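Local coordinates for uncharacterized protein (PDB 5IFF) that acts as a restriction DNA glycosylase, probably removing adenine bases from its recognition sequence, and here grips nonspecific double-stranded DNA as a tetramer, at residues A[18-32]-A[45-59]. The protein carries 2 engineered substitutions. Residues are numbered along the deposited sequence; the frame is centred on the assembly and turned at random.
Sequences ITRPTSKIAVKKIEN and FPSDENLRDYYIAWQ. Engineered in segment 18-32: Ala-26 (natural residue Arg). Engineered in segment 45-59: Ala-57 (natural residue Glu). With nucleotides of chain C.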
loop_
_atom_site.group_PDB
_atom_site.type_symbol
_atom_site.label_atom_id
_atom_site.label_comp_id
_atom_site.label_asym_id
_atom_site.label_seq_id
_atom_site.Cartn_x
_atom_site.Cartn_y
_atom_site.Cartn_z
ATOM N N ILE A 18 11.956 -16.686 9.959
ATOM C CA ILE A 18 13.320 -16.479 9.519
ATOM C C ILE A 18 13.406 -16.077 8.034
ATOM O O ILE A 18 14.493 -15.738 7.534
ATOM C CB ILE A 18 14.122 -17.798 9.776
ATOM C CG1 ILE A 18 14.127 -18.046 11.254
ATOM C CG2 ILE A 18 15.553 -17.679 9.435
ATOM C CD1 ILE A 18 14.699 -16.880 11.971
ATOM N N THR A 19 12.311 -16.212 7.304
ATOM C CA THR A 19 12.402 -16.115 5.830
ATOM C C THR A 19 11.542 -15.041 5.175
ATOM O O THR A 19 11.671 -14.799 3.975
ATOM C CB THR A 19 11.997 -17.439 5.126
ATOM O OG1 THR A 19 10.614 -17.728 5.392
ATOM C CG2 THR A 19 12.884 -18.604 5.573
ATOM N N ARG A 20 10.622 -14.426 5.897
ATOM C CA ARG A 20 9.778 -13.466 5.151
ATOM C C ARG A 20 10.061 -12.094 5.682
ATOM O O ARG A 20 9.280 -11.591 6.444
ATOM C CB ARG A 20 8.290 -13.793 5.287
ATOM C CG ARG A 20 7.887 -15.157 4.762
ATOM C CD ARG A 20 7.080 -15.030 3.495
ATOM N NE ARG A 20 5.915 -15.912 3.500
ATOM C CZ ARG A 20 4.682 -15.534 3.833
ATOM N NH1 ARG A 20 3.688 -16.415 3.798
ATOM N NH2 ARG A 20 4.435 -14.278 4.193
ATOM N N PRO A 21 11.199 -11.498 5.289
ATOM C CA PRO A 21 11.623 -10.343 6.080
ATOM C C PRO A 21 10.627 -9.173 5.926
ATOM O O PRO A 21 10.034 -8.975 4.887
ATOM C CB PRO A 21 13.001 -10.005 5.526
ATOM C CG PRO A 21 13.031 -10.640 4.129
ATOM C CD PRO A 21 12.145 -11.835 4.210
ATOM N N THR A 22 10.404 -8.468 7.025
ATOM C CA THR A 22 9.475 -7.343 7.031
ATOM C C THR A 22 10.167 -6.306 7.875
ATOM O O THR A 22 11.147 -6.616 8.549
ATOM C CB THR A 22 8.109 -7.706 7.666
ATOM O OG1 THR A 22 8.322 -8.091 9.034
ATOM C CG2 THR A 22 7.405 -8.801 6.899
ATOM N N SER A 23 9.587 -5.117 7.951
ATOM C CA SER A 23 10.092 -4.111 8.873
ATOM C C SER A 23 9.998 -4.569 10.339
ATOM O O SER A 23 10.785 -4.146 11.197
ATOM C CB SER A 23 9.333 -2.804 8.646
ATOM O OG SER A 23 7.952 -3.032 8.829
ATOM N N LYS A 24 9.047 -5.445 10.648
ATOM C CA LYS A 24 8.926 -5.880 12.031
ATOM C C LYS A 24 10.045 -6.884 12.427
ATOM O O LYS A 24 10.694 -6.757 13.500
ATOM C CB LYS A 24 7.565 -6.537 12.281
ATOM C CG LYS A 24 7.320 -6.829 13.817
ATOM C CD LYS A 24 6.000 -7.581 14.065
ATOM C CE LYS A 24 4.771 -6.768 13.663
ATOM N NZ LYS A 24 4.674 -5.551 14.521
ATOM N N ILE A 25 10.236 -7.889 11.566
ATOM C CA ILE A 25 11.102 -9.024 11.861
ATOM C C ILE A 25 11.887 -9.355 10.589
ATOM O O ILE A 25 11.284 -9.680 9.563
ATOM C CB ILE A 25 10.311 -10.276 12.326
ATOM C CG1 ILE A 25 9.480 -9.963 13.577
ATOM C CG2 ILE A 25 11.292 -11.447 12.720
ATOM C CD1 ILE A 25 8.431 -11.034 13.881
ATOM N N ALA A 26 13.213 -9.277 10.665
ATOM C CA ALA A 26 14.066 -9.664 9.521
ATOM C C ALA A 26 15.476 -10.077 10.007
ATOM O O ALA A 26 16.003 -9.571 11.012
ATOM C CB ALA A 26 14.180 -8.532 8.500
ATOM N N VAL A 27 16.091 -10.990 9.257
ATOM C CA VAL A 27 17.465 -11.430 9.508
ATOM C C VAL A 27 18.393 -10.330 9.000
ATOM O O VAL A 27 18.197 -9.794 7.895
ATOM C CB VAL A 27 17.731 -12.794 8.806
ATOM C CG1 VAL A 27 19.227 -13.259 8.942
ATOM C CG2 VAL A 27 16.826 -13.853 9.419
ATOM N N LYS A 28 19.368 -9.943 9.812
ATOM C CA LYS A 28 20.293 -8.874 9.444
ATOM C C LYS A 28 21.724 -9.280 9.791
ATOM O O LYS A 28 21.934 -10.069 10.689
ATOM C CB LYS A 28 19.915 -7.589 10.171
ATOM C CG LYS A 28 18.606 -6.984 9.663
ATOM C CD LYS A 28 18.400 -5.614 10.214
ATOM C CE LYS A 28 17.208 -4.896 9.535
ATOM N NZ LYS A 28 16.733 -3.794 10.440
ATOM N N LYS A 29 22.691 -8.704 9.088
ATOM C CA LYS A 29 24.099 -9.015 9.320
ATOM C C LYS A 29 24.691 -7.843 10.071
ATOM O O LYS A 29 24.548 -6.676 9.641
ATOM C CB LYS A 29 24.834 -9.268 8.001
ATOM C CG LYS A 29 26.257 -9.759 8.195
ATOM C CD LYS A 29 26.925 -10.048 6.851
ATOM C CE LYS A 29 28.165 -10.906 7.029
ATOM N NZ LYS A 29 28.943 -10.983 5.758
ATOM N N ILE A 30 25.274 -8.127 11.232
ATOM C CA ILE A 30 25.955 -7.110 12.023
ATOM C C ILE A 30 27.373 -7.593 12.254
ATOM O O ILE A 30 27.631 -8.368 13.180
ATOM C CB ILE A 30 25.247 -6.842 13.352
ATOM C CG1 ILE A 30 23.750 -6.680 13.114
ATOM C CG2 ILE A 30 25.866 -5.617 14.072
ATOM C CD1 ILE A 30 22.879 -6.654 14.435
ATOM N N GLU A 31 28.282 -7.144 11.398
ATOM C CA GLU A 31 29.600 -7.743 11.334
ATOM C C GLU A 31 30.371 -7.496 12.602
ATOM O O GLU A 31 30.480 -6.355 13.055
ATOM C CB GLU A 31 30.383 -7.205 10.131
ATOM C CG GLU A 31 30.659 -8.259 9.098
ATOM C CD GLU A 31 31.360 -7.686 7.886
ATOM O OE1 GLU A 31 32.453 -7.110 8.072
ATOM O OE2 GLU A 31 30.809 -7.794 6.767
ATOM N N ASN A 32 30.903 -8.581 13.162
ATOM C CA ASN A 32 31.512 -8.574 14.487
ATOM C C ASN A 32 30.717 -7.738 15.513
ATOM O O ASN A 32 31.295 -7.030 16.337
ATOM C CB ASN A 32 32.950 -8.091 14.358
ATOM C CG ASN A 32 33.690 -8.789 13.209
ATOM O OD1 ASN A 32 33.767 -10.022 13.154
ATOM N ND2 ASN A 32 34.196 -7.998 12.267
ATOM N N PHE A 45 22.785 -20.876 5.937
ATOM C CA PHE A 45 23.642 -20.247 6.931
ATOM C C PHE A 45 24.917 -21.056 7.135
ATOM O O PHE A 45 24.876 -22.270 7.113
ATOM C CB PHE A 45 22.854 -20.046 8.229
ATOM C CG PHE A 45 21.750 -19.045 8.049
ATOM C CD1 PHE A 45 22.025 -17.684 8.094
ATOM C CD2 PHE A 45 20.485 -19.459 7.685
ATOM C CE1 PHE A 45 21.028 -16.743 7.857
ATOM C CE2 PHE A 45 19.466 -18.517 7.432
ATOM C CZ PHE A 45 19.750 -17.167 7.519
ATOM N N PRO A 46 26.051 -20.356 7.304
ATOM C CA PRO A 46 27.391 -20.940 7.415
ATOM C C PRO A 46 27.595 -21.610 8.784
ATOM O O PRO A 46 26.724 -21.508 9.662
ATOM C CB PRO A 46 28.302 -19.725 7.248
ATOM C CG PRO A 46 27.480 -18.608 7.903
ATOM C CD PRO A 46 26.079 -18.883 7.436
ATOM N N SER A 47 28.723 -22.269 8.967
ATOM C CA SER A 47 28.983 -22.952 10.234
ATOM C C SER A 47 30.357 -22.596 10.833
ATOM O O SER A 47 30.933 -23.371 11.606
ATOM C CB SER A 47 28.868 -24.454 10.027
ATOM O OG SER A 47 29.821 -24.881 9.066
ATOM N N ASP A 48 30.859 -21.414 10.491
ATOM C CA ASP A 48 32.142 -20.921 10.961
ATOM C C ASP A 48 31.947 -19.596 11.667
ATOM O O ASP A 48 30.827 -19.272 12.022
ATOM C CB ASP A 48 33.098 -20.759 9.798
ATOM C CG ASP A 48 32.457 -20.025 8.632
ATOM O OD1 ASP A 48 31.572 -19.154 8.879
ATOM O OD2 ASP A 48 32.827 -20.341 7.483
ATOM N N GLU A 49 33.032 -18.836 11.826
ATOM C CA GLU A 49 32.996 -17.537 12.470
ATOM C C GLU A 49 31.901 -16.623 11.868
ATOM O O GLU A 49 31.352 -15.821 12.585
ATOM C CB GLU A 49 34.354 -16.833 12.379
ATOM C CG GLU A 49 34.429 -15.534 13.203
ATOM C CD GLU A 49 34.896 -14.315 12.399
ATOM O OE1 GLU A 49 36.010 -14.374 11.827
ATOM O OE2 GLU A 49 34.154 -13.297 12.347
ATOM N N ASN A 50 31.600 -16.769 10.575
ATOM C CA ASN A 50 30.634 -15.865 9.940
ATOM C C ASN A 50 29.215 -16.027 10.491
ATOM O O ASN A 50 28.465 -15.071 10.466
ATOM C CB ASN A 50 30.616 -16.048 8.415
ATOM C CG ASN A 50 31.930 -15.661 7.775
ATOM O OD1 ASN A 50 32.421 -14.548 7.964
ATOM N ND2 ASN A 50 32.533 -16.597 7.059
ATOM N N LEU A 51 28.847 -17.202 11.023
ATOM C CA LEU A 51 27.492 -17.355 11.604
ATOM C C LEU A 51 27.182 -16.316 12.682
ATOM O O LEU A 51 26.031 -15.894 12.846
ATOM C CB LEU A 51 27.288 -18.756 12.229
ATOM C CG LEU A 51 25.823 -19.098 12.606
ATOM C CD1 LEU A 51 24.828 -18.854 11.463
ATOM C CD2 LEU A 51 25.766 -20.552 13.087
ATOM N N ARG A 52 28.196 -15.956 13.465
ATOM C CA ARG A 52 27.972 -15.073 14.611
ATOM C C ARG A 52 27.648 -13.641 14.202
ATOM O O ARG A 52 27.279 -12.843 15.059
ATOM C CB ARG A 52 29.203 -15.060 15.531
ATOM C CG ARG A 52 30.309 -14.176 14.998
ATOM C CD ARG A 52 31.376 -13.817 16.019
ATOM N NE ARG A 52 32.460 -13.085 15.359
ATOM C CZ ARG A 52 33.485 -12.520 15.989
ATOM N NH1 ARG A 52 34.410 -11.875 15.290
ATOM N NH2 ARG A 52 33.585 -12.600 17.311
ATOM N N ASP A 53 27.827 -13.305 12.910
ATOM C CA ASP A 53 27.440 -12.003 12.397
ATOM C C ASP A 53 25.925 -11.886 12.039
ATOM O O ASP A 53 25.451 -10.804 11.642
ATOM C CB ASP A 53 28.267 -11.666 11.163
ATOM C CG ASP A 53 29.752 -11.512 11.480
ATOM O OD1 ASP A 53 30.081 -11.169 12.648
ATOM O OD2 ASP A 53 30.559 -11.741 10.566
ATOM N N TYR A 54 25.185 -12.985 12.121
ATOM C CA TYR A 54 23.761 -12.929 11.741
ATOM C C TYR A 54 22.826 -12.886 12.945
ATOM O O TYR A 54 22.993 -13.631 13.916
ATOM C CB TYR A 54 23.371 -14.100 10.865
ATOM C CG TYR A 54 24.078 -14.035 9.535
ATOM C CD1 TYR A 54 23.567 -13.257 8.506
ATOM C CD2 TYR A 54 25.311 -14.673 9.347
ATOM C CE1 TYR A 54 24.236 -13.154 7.281
ATOM C CE2 TYR A 54 25.988 -14.596 8.123
ATOM C CZ TYR A 54 25.456 -13.827 7.095
ATOM O OH TYR A 54 26.125 -13.711 5.878
ATOM N N TYR A 55 21.834 -11.995 12.852
ATOM C CA TYR A 55 20.872 -11.795 13.939
ATOM C C TYR A 55 19.469 -11.748 13.414
ATOM O O TYR A 55 19.219 -11.331 12.267
ATOM C CB TYR A 55 21.125 -10.475 14.682
ATOM C CG TYR A 55 22.494 -10.371 15.323
ATOM C CD1 TYR A 55 23.637 -10.239 14.540
ATOM C CD2 TYR A 55 22.625 -10.391 16.708
ATOM C CE1 TYR A 55 24.905 -10.139 15.123
ATOM C CE2 TYR A 55 23.888 -10.289 17.294
ATOM C CZ TYR A 55 25.004 -10.147 16.506
ATOM O OH TYR A 55 26.261 -10.051 17.083
ATOM N N ILE A 56 18.537 -12.066 14.286
ATOM C CA ILE A 56 17.151 -11.702 13.968
ATOM C C ILE A 56 16.891 -10.342 14.596
ATOM O O ILE A 56 16.975 -10.218 15.828
ATOM C CB ILE A 56 16.112 -12.697 14.546
ATOM C CG1 ILE A 56 16.275 -14.082 13.934
ATOM C CG2 ILE A 56 14.699 -12.174 14.241
ATOM C CD1 ILE A 56 15.592 -15.126 14.764
ATOM N N ALA A 57 16.618 -9.353 13.759
ATOM C CA ALA A 57 16.295 -8.007 14.185
ATOM C C ALA A 57 14.784 -7.852 14.300
ATOM O O ALA A 57 14.078 -7.934 13.304
ATOM C CB ALA A 57 16.860 -6.987 13.179
ATOM N N TRP A 58 14.315 -7.565 15.509
ATOM C CA TRP A 58 12.917 -7.541 15.805
ATOM C C TRP A 58 12.584 -6.166 16.373
ATOM O O TRP A 58 13.069 -5.798 17.480
ATOM C CB TRP A 58 12.604 -8.627 16.803
ATOM C CG TRP A 58 11.134 -8.792 17.205
ATOM C CD1 TRP A 58 10.013 -8.179 16.657
ATOM C CD2 TRP A 58 10.641 -9.663 18.264
ATOM N NE1 TRP A 58 8.878 -8.645 17.304
ATOM C CE2 TRP A 58 9.228 -9.535 18.263
ATOM C CE3 TRP A 58 11.265 -10.540 19.154
ATOM C CZ2 TRP A 58 8.428 -10.251 19.183
ATOM C CZ3 TRP A 58 10.458 -11.246 20.079
ATOM C CH2 TRP A 58 9.055 -11.092 20.076
ATOM N N GLN A 59 11.807 -5.420 15.616
ATOM C CA GLN A 59 11.285 -4.140 16.081
ATOM C C GLN A 59 10.092 -4.479 16.929
ATOM O O GLN A 59 8.979 -4.696 16.401
ATOM C CB GLN A 59 10.912 -3.213 14.902
ATOM C CG GLN A 59 10.611 -1.825 15.346
ATOM C CD GLN A 59 9.123 -1.588 15.418
ATOM O OE1 GLN A 59 8.433 -1.626 14.401
ATOM N NE2 GLN A 59 8.609 -1.375 16.630
ATOM P P DA C 12 5.686 -4.651 7.448
ATOM O OP1 DA C 12 5.688 -5.182 8.835
ATOM O OP2 DA C 12 6.962 -4.537 6.671
ATOM O "O5'" DA C 12 4.729 -5.565 6.599
ATOM C "C5'" DA C 12 3.302 -5.568 6.888
ATOM C "C4'" DA C 12 2.595 -6.544 6.000
ATOM O "O4'" DA C 12 2.377 -5.961 4.691
ATOM C "C3'" DA C 12 3.352 -7.856 5.739
ATOM O "O3'" DA C 12 2.423 -8.868 5.695
ATOM C "C2'" DA C 12 3.990 -7.650 4.350
ATOM C "C1'" DA C 12 2.944 -6.782 3.661
ATOM N N9 DA C 12 3.463 -5.871 2.645
ATOM C C8 DA C 12 4.536 -5.015 2.771
ATOM N N7 DA C 12 4.692 -4.229 1.719
ATOM C C5 DA C 12 3.619 -4.537 0.883
ATOM C C6 DA C 12 3.204 -4.060 -0.408
ATOM N N6 DA C 12 3.835 -3.104 -1.077
ATOM N N1 DA C 12 2.099 -4.611 -0.971
ATOM C C2 DA C 12 1.422 -5.530 -0.272
ATOM N N3 DA C 12 1.715 -6.048 0.937
ATOM C C4 DA C 12 2.835 -5.521 1.455
ATOM P P DC C 14 2.375 -14.264 0.328
ATOM O OP1 DC C 14 1.237 -15.156 0.561
ATOM O OP2 DC C 14 3.726 -14.482 0.917
ATOM O "O5'" DC C 14 2.669 -14.146 -1.231
ATOM C "C5'" DC C 14 1.658 -13.689 -2.104
ATOM C "C4'" DC C 14 2.274 -13.033 -3.332
ATOM O "O4'" DC C 14 3.020 -11.882 -2.933
ATOM C "C3'" DC C 14 3.285 -13.879 -4.107
ATOM O "O3'" DC C 14 2.645 -14.527 -5.185
ATOM C "C2'" DC C 14 4.297 -12.846 -4.621
ATOM C "C1'" DC C 14 3.809 -11.526 -4.009
ATOM N N1 DC C 14 4.934 -10.649 -3.567
ATOM C C2 DC C 14 5.328 -9.619 -4.420
ATOM O O2 DC C 14 4.695 -9.453 -5.471
ATOM N N3 DC C 14 6.389 -8.845 -4.085
ATOM C C4 DC C 14 7.025 -9.053 -2.960
ATOM N N4 DC C 14 8.040 -8.228 -2.679
ATOM C C5 DC C 14 6.647 -10.122 -2.045
ATOM C C6 DC C 14 5.611 -10.891 -2.391
HETATM O O HOH W 1 13.464 -5.435 12.024
HETATM O O HOH W 2 6.348 -5.018 16.805
HETATM O O HOH W 3 6.485 -3.623 13.548
#
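Strands 25-29 and 54-59 pair antiparallel, with Ala-26 facing Ala-57 and Lys-28 facing Tyr-55 in hydrogen-bonded pairs; both alanines are engineered, replacing Arg and Glu. Each pair forms two backbone bonds, and the ladder continues through Gln-59 N to Lys-24 O and Ile-30 N to Asp-53 O (2.7 Å).

Beyond the ladder, Asp-53 uses its side chain as well: OD1 accepts from Asn-32 N at 2.8 Å, the donor lying above the carboxylate plane. Its CG stands anti to its own carbonyl carbon (chi1 -65°), which brings OD1 to that amide. With an alanine in place of Asp-53, the Asn-32 amide is likely to lose this acceptor, and the chain after Ile-30 its tie to the end of the 3-10 segment 49-53. Farther out, Arg-52 NH1 makes a weak bond to Asn-32 OD1 and a salt bridge to Glu-49 OE2.

Apolar packing divides between the two sheet faces. On one, Ile-25 lies alongside Trp-58, its CG1 3.6 Å from Trp-58 CD1, while Trp-58 NE1 bonds Glu-71. Ile-18 crosses Ile-56 at about a right angle, Ile-18 CD1 a tight 3.4 Å from Ile-56 CD1. Val-27 CG1 meets the Phe-45 ring obliquely. The extended chain of Lys-29 slants past the Tyr-54 ring, CG over one face and CE near the hydroxyl end. Near the other face, Ile-30 CD1 makes a CH-pi contact with Tyr-55, 4.0 Å from the ring centroid.

A second polar group lies at the DNA end. Lys-24 NZ, bonded to Tyr-70, reaches Gln-59 O and OE1 through two waters, and Ser-23 N donates to phosphate oxygen OP2 of DA12 of chain C at 3.0 Å.

The arrangement is a pair of neighbouring strands in a curved antiparallel sheet, with Ser-23 at the DNA phosphate and, at the same end, Gln-59, an adenine-binding residue of this protein although no adenine is bound here.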